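Local coordinates for prolyl endopeptidase (Myxococcus xanthus, PDB 2BKL), which probably cleaves oligopeptides on the carboxyl side of proline, and more slowly alanine, as a serine peptidase of the prolyl oligopeptidase family, at residues Lys64-Ser76 against Phe82-Ala94. Numbering follows the deposited sequence.
Sequences KELFYTDSVSTPS and FFYVRTHKDKEKA
Tyr68 meets Lys91 O and Glu92 OE2 at its ring edge, while Val72 CG2 lies over one face of the Arg86 guanidinium. Pro75 CB meets the edge of the Phe82 ring. These groups flank an antiparallel β-hairpin, the first two strands of a four-stranded blade in the N-terminal β-propeller. Ser71 pairs with Thr87 and Ser76 with Phe83, but the register slips by one residue between the two ladders. There Ser73 OG accepts from Val85 N (3.0 Å, N-H...O 165°), substituting for a backbone carbonyl. Tyr68 CG, anti to its carbonyl carbon (chi1 -73°), lets OH donate a very short 2.4 Å hydrogen bond to Glu92 OE2. Ring and carboxylate planes stand 72° apart. Glu92 OE1 accepts from Ala658 N, and helix 657-674 of the peptidase domain also touches the Tyr68 ring, which thus sits at the domain interface. A phenylalanine in place of Tyr68 would probably leave Glu92 OE2 without its hydroxyl partner and the carboxylate less firmly oriented. Arg86 NH2 pairs with Glu106, while water 4, accepting from Arg86 NH1, also lies within hydrogen-bonding distance of Ser71 O. Ser71 OG and Thr87 OG1 share a 2.6 Å hydrogen bond.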
ATOM      1  N   LYS A  64     -23.023  -1.558   7.354  1.00 10.41           N
ATOM      2  CA  LYS A  64     -23.643  -0.376   6.761  1.00 12.40           C
ATOM      3  C   LYS A  64     -23.579   0.828   7.719  1.00 11.82           C
ATOM      4  O   LYS A  64     -23.282   1.946   7.310  1.00 14.24           O
ATOM      5  CB  LYS A  64     -25.081  -0.689   6.328  1.00 14.65           C
ATOM      6  CG  LYS A  64     -25.640   0.334   5.376  1.00 19.99           C
ATOM      7  CD  LYS A  64     -27.023  -0.067   4.883  1.00 22.53           C
ATOM      8  CE  LYS A  64     -27.713   1.105   4.185  1.00 24.57           C
ATOM      9  NZ  LYS A  64     -28.196   2.101   5.177  1.00 28.25           N
ATOM     10  N   GLU A  65     -23.803   0.585   9.006  1.00 11.05           N
ATOM     11  CA  GLU A  65     -23.722   1.607  10.034  1.00 12.78           C
ATOM     12  C   GLU A  65     -22.287   2.141  10.179  1.00 12.95           C
ATOM     13  O   GLU A  65     -22.070   3.322  10.474  1.00 14.45           O
ATOM     14  CB  GLU A  65     -24.253   1.008  11.345  1.00 16.68           C
ATOM     15  CG  GLU A  65     -24.178   1.838  12.601  1.00 22.04           C
ATOM     16  CD  GLU A  65     -24.932   1.197  13.772  1.00 22.41           C
ATOM     17  OE1 GLU A  65     -25.028  -0.071  13.837  1.00 24.48           O
ATOM     18  OE2 GLU A  65     -25.427   1.962  14.642  1.00 27.78           O
ATOM     19  N   LEU A  66     -21.303   1.280   9.937  1.00 10.94           N
ATOM     20  CA  LEU A  66     -19.902   1.620  10.185  1.00 11.10           C
ATOM     21  C   LEU A  66     -19.174   2.173   8.976  1.00 10.51           C
ATOM     22  O   LEU A  66     -18.321   3.051   9.118  1.00 12.94           O
ATOM     23  CB  LEU A  66     -19.138   0.381  10.664  1.00 10.45           C
ATOM     24  CG  LEU A  66     -19.492  -0.126  12.056  1.00 10.31           C
ATOM     25  CD1 LEU A  66     -18.860  -1.467  12.292  1.00  9.21           C
ATOM     26  CD2 LEU A  66     -19.087   0.901  13.114  1.00 11.51           C
ATOM     27  N   PHE A  67     -19.444   1.646   7.787  1.00  9.42           N
ATOM     28  CA  PHE A  67     -18.616   1.964   6.603  1.00  9.99           C
ATOM     29  C   PHE A  67     -19.017   3.252   5.899  1.00 11.21           C
ATOM     30  O   PHE A  67     -18.201   3.841   5.181  1.00 11.30           O
ATOM     31  CB  PHE A  67     -18.626   0.832   5.569  1.00  9.89           C
ATOM     32  CG  PHE A  67     -17.835  -0.378   5.945  1.00 10.08           C
ATOM     33  CD1 PHE A  67     -17.273  -0.548   7.207  1.00 11.33           C
ATOM     34  CD2 PHE A  67     -17.696  -1.382   5.021  1.00  8.87           C
ATOM     35  CE1 PHE A  67     -16.529  -1.704   7.498  1.00 10.95           C
ATOM     36  CE2 PHE A  67     -16.978  -2.545   5.306  1.00 10.44           C
ATOM     37  CZ  PHE A  67     -16.409  -2.703   6.559  1.00 10.55           C
ATOM     38  N   TYR A  68     -20.277   3.666   6.019  1.00  9.16           N
ATOM     39  CA  TYR A  68     -20.685   4.967   5.474  1.00  9.93           C
ATOM     40  C   TYR A  68     -20.400   5.987   6.553  1.00 11.16           C
ATOM     41  O   TYR A  68     -20.950   5.903   7.647  1.00 13.65           O
ATOM     42  CB  TYR A  68     -22.158   4.965   5.093  1.00  9.40           C
ATOM     43  CG  TYR A  68     -22.474   4.164   3.846  1.00  8.59           C
ATOM     44  CD1 TYR A  68     -22.176   4.657   2.583  1.00  9.22           C
ATOM     45  CD2 TYR A  68     -23.092   2.902   3.930  1.00  8.68           C
ATOM     46  CE1 TYR A  68     -22.482   3.923   1.431  1.00 10.79           C
ATOM     47  CE2 TYR A  68     -23.389   2.163   2.814  1.00  8.95           C
ATOM     48  CZ  TYR A  68     -23.081   2.644   1.550  1.00  9.72           C
ATOM     49  OH  TYR A  68     -23.371   1.869   0.427  1.00 12.82           O
ATOM     50  N   THR A  69     -19.484   6.909   6.283  1.00 12.07           N
ATOM     51  CA  THR A  69     -19.099   7.906   7.272  1.00 12.86           C
ATOM     52  C   THR A  69     -19.100   9.303   6.674  1.00 14.14           C
ATOM     53  O   THR A  69     -19.092   9.486   5.446  1.00 14.47           O
ATOM     54  CB  THR A  69     -17.679   7.662   7.816  1.00 16.19           C
ATOM     55  OG1 THR A  69     -16.731   7.953   6.794  1.00 17.86           O
ATOM     56  CG2 THR A  69     -17.446   6.212   8.172  1.00 17.77           C
ATOM     57  N   ASP A  70     -19.100  10.268   7.578  1.00 12.54           N
ATOM     58  CA  ASP A  70     -18.786  11.655   7.289  1.00 12.17           C
ATOM     59  C   ASP A  70     -17.341  11.826   7.683  1.00 13.73           C
ATOM     60  O   ASP A  70     -16.991  11.661   8.850  1.00 14.56           O
ATOM     61  CB  ASP A  70     -19.638  12.595   8.140  1.00 14.62           C
ATOM     62  CG  ASP A  70     -21.064  12.564   7.756  1.00 15.18           C
ATOM     63  OD1 ASP A  70     -21.363  12.803   6.566  1.00 17.27           O
ATOM     64  OD2 ASP A  70     -21.972  12.265   8.571  1.00 18.99           O
ATOM     65  N   SER A  71     -16.484  12.124   6.726  1.00 11.26           N
ATOM     66  CA  SER A  71     -15.098  12.367   7.012  1.00 13.41           C
ATOM     67  C   SER A  71     -14.598  13.476   6.098  1.00 14.58           C
ATOM     68  O   SER A  71     -15.231  13.828   5.091  1.00 11.39           O
ATOM     69  CB  SER A  71     -14.288  11.104   6.796  1.00 13.57           C
ATOM     70  OG  SER A  71     -14.083  10.824   5.416  1.00 15.12           O
ATOM     71  N   VAL A  72     -13.491  14.065   6.508  1.00 16.21           N
ATOM     72  CA  VAL A  72     -12.787  15.056   5.684  1.00 15.59           C
ATOM     73  C   VAL A  72     -11.284  14.803   5.759  1.00 16.37           C
ATOM     74  O   VAL A  72     -10.776  14.439   6.849  1.00 18.55           O
ATOM     75  CB  VAL A  72     -13.127  16.487   6.103  1.00 17.51           C
ATOM     76  CG1 VAL A  72     -12.633  16.787   7.500  1.00 19.41           C
ATOM     77  CG2 VAL A  72     -12.547  17.498   5.099  1.00 16.74           C
ATOM     78  N   SER A  73     -10.589  14.966   4.627  1.00 15.94           N
ATOM     79  CA  SER A  73      -9.118  14.806   4.486  1.00 15.40           C
ATOM     80  C   SER A  73      -8.424  16.074   4.961  1.00 11.25           C
ATOM     81  O   SER A  73      -9.035  17.119   5.067  1.00 12.21           O
ATOM     82  CB  SER A  73      -8.680  14.544   3.003  1.00 17.14           C
ATOM     83  OG  SER A  73      -8.614  15.742   2.141  1.00 16.42           O
ATOM     84  N   THR A  74      -7.120  15.982   5.215  1.00 11.87           N
ATOM     85  CA  THR A  74      -6.330  17.201   5.383  1.00 11.71           C
ATOM     86  C   THR A  74      -6.417  18.075   4.132  1.00 10.76           C
ATOM     87  O   THR A  74      -6.460  17.547   3.012  1.00 12.37           O
ATOM     88  CB  THR A  74      -4.838  16.925   5.674  1.00 15.36           C
ATOM     89  OG1 THR A  74      -4.257  16.096   4.676  1.00 19.72           O
ATOM     90  CG2 THR A  74      -4.665  16.147   6.953  1.00 14.44           C
ATOM     91  N   PRO A  75      -6.414  19.391   4.307  1.00 12.16           N
ATOM     92  CA  PRO A  75      -6.582  20.288   3.161  1.00 11.52           C
ATOM     93  C   PRO A  75      -5.278  20.639   2.450  1.00 11.90           C
ATOM     94  O   PRO A  75      -4.217  20.763   3.075  1.00 14.77           O
ATOM     95  CB  PRO A  75      -7.197  21.526   3.798  1.00 13.14           C
ATOM     96  CG  PRO A  75      -6.692  21.528   5.205  1.00 14.91           C
ATOM     97  CD  PRO A  75      -6.391  20.133   5.578  1.00 14.18           C
ATOM     98  N   SER A  76      -5.357  20.723   1.131  1.00 10.97           N
ATOM     99  CA  SER A  76      -4.302  21.354   0.322  1.00 12.25           C
ATOM    100  C   SER A  76      -4.616  22.833   0.138  1.00 12.13           C
ATOM    101  O   SER A  76      -5.690  23.201  -0.342  1.00 11.11           O
ATOM    102  CB  SER A  76      -4.155  20.643  -0.998  1.00 15.90           C
ATOM    103  OG  SER A  76      -3.729  19.327  -0.699  1.00 20.63           O
ATOM    104  N   PHE A  82      -8.752  26.303  -0.348  1.00  9.29           N
ATOM    105  CA  PHE A  82      -8.566  25.044   0.307  1.00  9.52           C
ATOM    106  C   PHE A  82      -9.219  23.967  -0.518  1.00  6.93           C
ATOM    107  O   PHE A  82     -10.333  24.160  -1.012  1.00  8.46           O
ATOM    108  CB  PHE A  82      -9.229  25.056   1.694  1.00 11.40           C
ATOM    109  CG  PHE A  82      -8.535  25.910   2.697  1.00 14.52           C
ATOM    110  CD1 PHE A  82      -8.630  27.286   2.630  1.00 15.49           C
ATOM    111  CD2 PHE A  82      -7.845  25.337   3.752  1.00 17.26           C
ATOM    112  CE1 PHE A  82      -8.004  28.095   3.583  1.00 18.20           C
ATOM    113  CE2 PHE A  82      -7.233  26.138   4.706  1.00 19.94           C
ATOM    114  CZ  PHE A  82      -7.306  27.515   4.603  1.00 18.24           C
ATOM    115  N   PHE A  83      -8.548  22.834  -0.638  1.00  6.93           N
ATOM    116  CA  PHE A  83      -9.001  21.707  -1.439  1.00  6.59           C
ATOM    117  C   PHE A  83      -8.892  20.452  -0.605  1.00  7.65           C
ATOM    118  O   PHE A  83      -7.862  20.207   0.027  1.00  8.32           O
ATOM    119  CB  PHE A  83      -8.131  21.530  -2.687  1.00  6.46           C
ATOM    120  CG  PHE A  83      -8.169  22.700  -3.624  1.00  7.23           C
ATOM    121  CD1 PHE A  83      -7.445  23.850  -3.368  1.00  6.83           C
ATOM    122  CD2 PHE A  83      -8.980  22.686  -4.739  1.00  7.83           C
ATOM    123  CE1 PHE A  83      -7.518  24.942  -4.228  1.00  8.49           C
ATOM    124  CE2 PHE A  83      -9.031  23.782  -5.594  1.00  7.59           C
ATOM    125  CZ  PHE A  83      -8.311  24.875  -5.333  1.00  8.47           C
ATOM    126  N   TYR A  84      -9.923  19.625  -0.581  1.00  6.70           N
ATOM    127  CA  TYR A  84      -9.973  18.506   0.347  1.00  7.45           C
ATOM    128  C   TYR A  84     -11.076  17.546  -0.068  1.00  7.50           C
ATOM    129  O   TYR A  84     -12.052  17.946  -0.724  1.00  8.00           O
ATOM    130  CB  TYR A  84     -10.180  19.012   1.808  1.00  9.21           C
ATOM    131  CG  TYR A  84     -11.349  19.962   1.889  1.00  9.27           C
ATOM    132  CD1 TYR A  84     -11.170  21.310   1.654  1.00 11.31           C
ATOM    133  CD2 TYR A  84     -12.644  19.498   2.101  1.00 11.70           C
ATOM    134  CE1 TYR A  84     -12.218  22.180   1.657  1.00 13.33           C
ATOM    135  CE2 TYR A  84     -13.704  20.375   2.111  1.00 10.95           C
ATOM    136  CZ  TYR A  84     -13.486  21.711   1.876  1.00 12.44           C
ATOM    137  OH  TYR A  84     -14.510  22.621   1.875  1.00 14.16           O
ATOM    138  N   VAL A  85     -10.891  16.287   0.271  1.00  8.41           N
ATOM    139  CA  VAL A  85     -11.859  15.254  -0.022  1.00  9.07           C
ATOM    140  C   VAL A  85     -12.771  15.000   1.182  1.00 10.10           C
ATOM    141  O   VAL A  85     -12.311  14.989   2.329  1.00 11.43           O
ATOM    142  CB  VAL A  85     -11.117  13.995  -0.448  1.00 11.50           C
ATOM    143  CG1 VAL A  85     -12.035  12.815  -0.547  1.00 14.97           C
ATOM    144  CG2 VAL A  85     -10.436  14.235  -1.802  1.00 14.22           C
ATOM    145  N   ARG A  86     -14.060  14.771   0.926  1.00  7.57           N
ATOM    146  CA  ARG A  86     -14.999  14.345   1.950  1.00  8.51           C
ATOM    147  C   ARG A  86     -15.613  13.017   1.584  1.00  8.96           C
ATOM    148  O   ARG A  86     -15.802  12.712   0.415  1.00  8.59           O
ATOM    149  CB  ARG A  86     -16.168  15.317   2.088  1.00  9.62           C
ATOM    150  CG  ARG A  86     -15.842  16.700   2.661  1.00  9.45           C
ATOM    151  CD  ARG A  86     -17.097  17.506   2.962  1.00 10.78           C
ATOM    152  NE  ARG A  86     -16.873  18.844   3.498  1.00 11.44           N
ATOM    153  CZ  ARG A  86     -16.669  19.130   4.775  1.00 15.10           C
ATOM    154  NH1 ARG A  86     -16.604  18.167   5.679  1.00 17.19           N
ATOM    155  NH2 ARG A  86     -16.486  20.394   5.144  1.00 15.81           N
ATOM    156  N   THR A  87     -15.965  12.235   2.594  1.00  9.77           N
ATOM    157  CA  THR A  87     -16.959  11.198   2.399  1.00  9.98           C
ATOM    158  C   THR A  87     -18.260  11.653   3.046  1.00  9.71           C
ATOM    159  O   THR A  87     -18.269  12.406   4.016  1.00  9.61           O
ATOM    160  CB  THR A  87     -16.557   9.850   3.009  1.00 11.23           C
ATOM    161  OG1 THR A  87     -16.348   9.975   4.432  1.00 10.79           O
ATOM    162  CG2 THR A  87     -15.247   9.325   2.419  1.00 10.41           C
ATOM    163  N   HIS A  88     -19.355  11.144   2.503  1.00  9.59           N
ATOM    164  CA  HIS A  88     -20.711  11.374   3.023  1.00 11.44           C
ATOM    165  C   HIS A  88     -21.380  10.015   3.261  1.00 13.67           C
ATOM    166  O   HIS A  88     -21.003   8.998   2.665  1.00 12.31           O
ATOM    167  CB  HIS A  88     -21.565  12.195   2.033  1.00 12.94           C
ATOM    168  CG  HIS A  88     -21.023  13.555   1.710  1.00 15.75           C
ATOM    169  ND1 HIS A  88     -20.765  14.502   2.675  1.00 17.34           N
ATOM    170  CD2 HIS A  88     -20.721  14.134   0.527  1.00 19.46           C
ATOM    171  CE1 HIS A  88     -20.306  15.602   2.097  1.00 18.18           C
ATOM    172  NE2 HIS A  88     -20.261  15.402   0.793  1.00 17.08           N
ATOM    173  N   LYS A  89     -22.384   9.984   4.124  1.00 11.10           N
ATOM    174  CA  LYS A  89     -23.032   8.727   4.490  1.00 13.26           C
ATOM    175  C   LYS A  89     -23.915   8.183   3.391  1.00 13.04           C
ATOM    176  O   LYS A  89     -24.345   7.031   3.482  1.00 13.62           O
ATOM    177  CB  LYS A  89     -23.845   8.879   5.774  1.00 14.53           C
ATOM    178  CG  LYS A  89     -22.999   9.091   6.990  1.00 18.31           C
ATOM    179  CD  LYS A  89     -23.762   8.788   8.255  1.00 20.07           C
ATOM    180  CE  LYS A  89     -22.942   9.121   9.470  1.00 21.67           C
ATOM    181  NZ  LYS A  89     -23.600   8.578  10.683  1.00 22.69           N
ATOM    182  N   ASP A  90     -24.203   9.002   2.368  1.00 12.48           N
ATOM    183  CA  ASP A  90     -25.099   8.615   1.281  1.00 14.31           C
ATOM    184  C   ASP A  90     -24.438   8.599  -0.088  1.00 13.09           C
ATOM    185  O   ASP A  90     -25.100   8.713  -1.121  1.00 13.27           O
ATOM    186  CB  ASP A  90     -26.355   9.499   1.274  1.00 16.81           C
ATOM    187  CG  ASP A  90     -26.061  10.972   1.025  1.00 18.05           C
ATOM    188  OD1 ASP A  90     -24.890  11.428   1.029  1.00 15.71           O
ATOM    189  OD2 ASP A  90     -26.988  11.784   0.833  1.00 20.04           O
ATOM    190  N   LYS A  91     -23.119   8.412  -0.090  1.00 11.25           N
ATOM    191  CA  LYS A  91     -22.348   8.349  -1.323  1.00 11.75           C
ATOM    192  C   LYS A  91     -21.405   7.133  -1.332  1.00 10.06           C
ATOM    193  O   LYS A  91     -20.835   6.740  -0.306  1.00 11.03           O
ATOM    194  CB  LYS A  91     -21.520   9.630  -1.513  1.00 12.81           C
ATOM    195  CG  LYS A  91     -22.310  10.935  -1.532  1.00 14.20           C
ATOM    196  CD  LYS A  91     -23.156  11.080  -2.774  1.00 17.52           C
ATOM    197  CE  LYS A  91     -23.637  12.539  -2.919  1.00 18.71           C
ATOM    198  NZ  LYS A  91     -24.686  12.694  -3.939  1.00 21.91           N
ATOM    199  N   GLU A  92     -21.192   6.597  -2.521  1.00  9.98           N
ATOM    200  CA  GLU A  92     -20.363   5.396  -2.703  1.00  9.14           C
ATOM    201  C   GLU A  92     -18.865   5.671  -2.817  1.00  9.02           C
ATOM    202  O   GLU A  92     -18.073   4.765  -2.540  1.00  9.34           O
ATOM    203  CB  GLU A  92     -20.845   4.603  -3.915  1.00 10.37           C
ATOM    204  CG  GLU A  92     -22.228   3.982  -3.700  1.00 10.60           C
ATOM    205  CD  GLU A  92     -22.232   2.986  -2.585  1.00 11.78           C
ATOM    206  OE1 GLU A  92     -21.360   2.141  -2.620  1.00 15.34           O
ATOM    207  OE2 GLU A  92     -23.094   3.052  -1.697  1.00 17.19           O
ATOM    208  N   LYS A  93     -18.498   6.891  -3.218  1.00  8.21           N
ATOM    209  CA  LYS A  93     -17.124   7.337  -3.391  1.00  8.43           C
ATOM    210  C   LYS A  93     -16.953   8.706  -2.750  1.00  7.52           C
ATOM    211  O   LYS A  93     -17.908   9.489  -2.701  1.00  7.98           O
ATOM    212  CB  LYS A  93     -16.798   7.452  -4.887  1.00  9.73           C
ATOM    213  CG  LYS A  93     -16.827   6.143  -5.649  1.00 10.82           C
ATOM    214  CD  LYS A  93     -16.473   6.397  -7.121  1.00 12.37           C
ATOM    215  CE  LYS A  93     -16.679   5.235  -8.018  1.00 14.58           C
ATOM    216  NZ  LYS A  93     -15.765   4.124  -7.682  1.00 15.69           N
ATOM    217  N   ALA A  94     -15.731   8.997  -2.316  1.00  6.73           N
ATOM    218  CA  ALA A  94     -15.373  10.312  -1.818  1.00  7.34           C
ATOM    219  C   ALA A  94     -15.376  11.361  -2.913  1.00  7.89           C
ATOM    220  O   ALA A  94     -15.204  11.044  -4.078  1.00  7.93           O
ATOM    221  CB  ALA A  94     -14.017  10.261  -1.181  1.00  8.49           C
TER
HETATM  222  O   HOH W   1     -19.020   7.017   3.171  1.00 19.57           O
HETATM  223  O   HOH W   2     -19.938  14.634   5.194  1.00 31.04           O
HETATM  224  O   HOH W   3     -12.341  12.137   3.563  1.00 23.62           O
HETATM  225  O   HOH W   4     -17.577  15.294   5.671  1.00 23.92           O